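Protein of unknown function DUF574 (Streptomyces avermitilis, PDB 3GIW) is of unknown function but probably is an S-adenosylmethionine-dependent methyltransferase with a Rossmann-like fold that binds S-adenosyl-L-homocysteine. Local coordinates at residues Phe82-Thr87 with Val108-Asn113. Residues are numbered along the deposited sequence; the frame is centred on the assembly and turned at random.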
loop_
_atom_site.group_PDB
_atom_site.type_symbol
_atom_site.label_atom_id
_atom_site.label_comp_id
_atom_site.label_asym_id
_atom_site.label_seq_id
_atom_site.Cartn_x
_atom_site.Cartn_y
_atom_site.Cartn_z
ATOM N N PHE A 82 -0.743 -12.670 -5.142
ATOM C CA PHE A 82 -0.408 -11.377 -4.548
ATOM C C PHE A 82 -0.276 -11.514 -3.035
ATOM O O PHE A 82 -1.101 -12.187 -2.395
ATOM C CB PHE A 82 -1.526 -10.349 -4.861
ATOM C CG PHE A 82 -1.719 -10.094 -6.320
ATOM C CD1 PHE A 82 -2.379 -11.031 -7.128
ATOM C CD2 PHE A 82 -1.200 -8.950 -6.911
ATOM C CE1 PHE A 82 -2.537 -10.826 -8.513
ATOM C CE2 PHE A 82 -1.345 -8.763 -8.291
ATOM C CZ PHE A 82 -2.012 -9.678 -9.067
ATOM N N LEU A 83 0.729 -10.840 -2.479
ATOM C CA LEU A 83 0.954 -10.693 -1.063
ATOM C C LEU A 83 0.947 -9.190 -0.743
ATOM O O LEU A 83 1.873 -8.475 -1.105
ATOM C CB LEU A 83 2.286 -11.331 -0.666
ATOM C CG LEU A 83 2.668 -11.235 0.810
ATOM C CD1 LEU A 83 1.581 -11.677 1.783
ATOM C CD2 LEU A 83 3.981 -12.020 1.098
ATOM N N ASP A 84 -0.107 -8.747 -0.052
ATOM C CA ASP A 84 -0.348 -7.328 0.199
ATOM C C ASP A 84 -0.045 -7.000 1.646
ATOM O O ASP A 84 -0.711 -7.488 2.583
ATOM C CB ASP A 84 -1.805 -7.008 -0.099
ATOM C CG ASP A 84 -2.124 -5.508 -0.040
ATOM O OD1 ASP A 84 -1.344 -4.681 -0.560
ATOM O OD2 ASP A 84 -3.220 -5.157 0.491
ATOM N N ILE A 85 0.978 -6.177 1.860
ATOM C CA ILE A 85 1.489 -5.865 3.183
ATOM C C ILE A 85 0.999 -4.473 3.588
ATOM O O ILE A 85 1.348 -3.487 2.946
ATOM C CB ILE A 85 3.048 -5.894 3.217
ATOM C CG1 ILE A 85 3.565 -7.221 2.658
ATOM C CG2 ILE A 85 3.570 -5.565 4.647
ATOM C CD1 ILE A 85 3.147 -8.414 3.405
ATOM N N GLY A 86 0.188 -4.384 4.635
ATOM C CA GLY A 86 -0.419 -3.101 5.023
ATOM C C GLY A 86 -1.694 -2.810 4.242
ATOM O O GLY A 86 -1.862 -1.759 3.633
ATOM N N THR A 87 -2.613 -3.771 4.259
ATOM C CA THR A 87 -3.838 -3.715 3.468
ATOM C C THR A 87 -4.759 -2.502 3.784
ATOM O O THR A 87 -5.376 -1.910 2.861
ATOM C CB THR A 87 -4.616 -5.022 3.654
ATOM O OG1 THR A 87 -3.809 -6.092 3.133
ATOM C CG2 THR A 87 -6.029 -4.981 2.931
ATOM N N VAL A 108 -4.789 -14.228 -3.215
ATOM C CA VAL A 108 -4.317 -13.018 -2.526
ATOM C C VAL A 108 -4.265 -13.271 -1.033
ATOM O O VAL A 108 -5.217 -13.806 -0.443
ATOM C CB VAL A 108 -5.243 -11.797 -2.797
ATOM C CG1 VAL A 108 -4.725 -10.568 -2.091
ATOM C CG2 VAL A 108 -5.403 -11.587 -4.306
ATOM N N VAL A 109 -3.131 -12.934 -0.434
ATOM C CA VAL A 109 -3.008 -12.894 1.026
ATOM C C VAL A 109 -2.891 -11.413 1.423
ATOM O O VAL A 109 -1.986 -10.715 0.972
ATOM C CB VAL A 109 -1.805 -13.677 1.567
ATOM C CG1 VAL A 109 -1.603 -13.499 3.082
ATOM C CG2 VAL A 109 -1.939 -15.148 1.222
ATOM N N TYR A 110 -3.773 -10.979 2.331
ATOM C CA TYR A 110 -3.763 -9.647 2.893
ATOM C C TYR A 110 -3.188 -9.652 4.312
ATOM O O TYR A 110 -3.423 -10.606 5.093
ATOM C CB TYR A 110 -5.184 -9.196 2.986
ATOM C CG TYR A 110 -5.937 -8.964 1.702
ATOM C CD1 TYR A 110 -5.718 -7.832 0.953
ATOM C CD2 TYR A 110 -6.946 -9.826 1.286
ATOM C CE1 TYR A 110 -6.506 -7.516 -0.160
ATOM C CE2 TYR A 110 -7.734 -9.549 0.144
ATOM C CZ TYR A 110 -7.516 -8.369 -0.587
ATOM O OH TYR A 110 -8.281 -8.022 -1.686
ATOM N N VAL A 111 -2.489 -8.587 4.680
ATOM C CA VAL A 111 -1.802 -8.504 5.955
ATOM C C VAL A 111 -1.932 -7.097 6.531
ATOM O O VAL A 111 -1.726 -6.112 5.846
ATOM C CB VAL A 111 -0.287 -8.810 5.781
ATOM C CG1 VAL A 111 0.421 -8.815 7.129
ATOM C CG2 VAL A 111 -0.081 -10.144 5.018
ATOM N N ASP A 112 -2.327 -6.976 7.796
ATOM C CA ASP A 112 -2.278 -5.684 8.491
ATOM C C ASP A 112 -2.063 -5.923 9.982
ATOM O O ASP A 112 -2.221 -7.054 10.463
ATOM C CB ASP A 112 -3.568 -4.835 8.253
ATOM C CG ASP A 112 -3.333 -3.322 8.341
ATOM O OD1 ASP A 112 -3.284 -2.743 9.439
ATOM O OD2 ASP A 112 -3.226 -2.663 7.293
ATOM N N ASN A 113 -1.647 -4.860 10.678
ATOM C CA ASN A 113 -1.515 -4.941 12.124
ATOM C C ASN A 113 -2.538 -4.097 12.906
ATOM O O ASN A 113 -2.537 -4.154 14.126
ATOM C CB ASN A 113 -0.073 -4.662 12.582
ATOM C CG ASN A 113 0.350 -3.253 12.401
ATOM O OD1 ASN A 113 -0.322 -2.444 11.771
ATOM N ND2 ASN A 113 1.530 -2.931 12.942
#
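F82 and V108 meet on the helix 95-102 face of two parallel strands, V108 CG2 lying 4.1 Å from F82 CB, while the phenylalanine ring leads away to pack on L95 and A99. The carbonyl of F82 takes the amide of V109 in a straight bond. L83 belongs to the other face: with CG anti to the backbone N (chi1 179°), its CD1 comes within 3.9 Å of both V109 CG1 and V111 CG2, a long branched chain bridging two compact ones. The amide of D84 donates to V109 O, and the residue turns its carboxylate to the edge of the Y110 ring, OD2 lying 3.7 Å from Y110 CD1. Buried here, the carboxylate has both oxygens satisfied, OD1 by T165 OG1 and OD2 by T87. The tyrosine, with V108 CG1 over one ring face, sends its hydroxyl to H96. These strands and helix 95-102 form a right-handed beta-alpha-beta crossover of the Rossmann-like methyltransferase fold, whose glycine turn after the first strand and acidic residue ending the second, here D112, are cofactor-binding hallmarks; D112 is one of the residues that bind S-adenosyl-L-homocysteine, which is absent from this model. Beside V111, I85 adds a CD1-to-CG2 methyl contact. G86 then turns the chain with positive phi (85°), where a CB would jam against the preceding carbonyl. V111 O is gripped by two amides arriving from opposite faces of its plane, G86 N at 2.8 Å and T87 N at 3.0 Å. T87 OG1 donates to D84 OD2 from above the carboxylate plane (2.9 Å) and accepts from V111 N, while its CG2 rests 3.5 Å from Y110 CD1. A valine in its place would probably leave D84 OD2 without this donor and V111 N relying on its weak bond to D84 O. D112 OD2 accepts from G88 N, securing the turn just beyond.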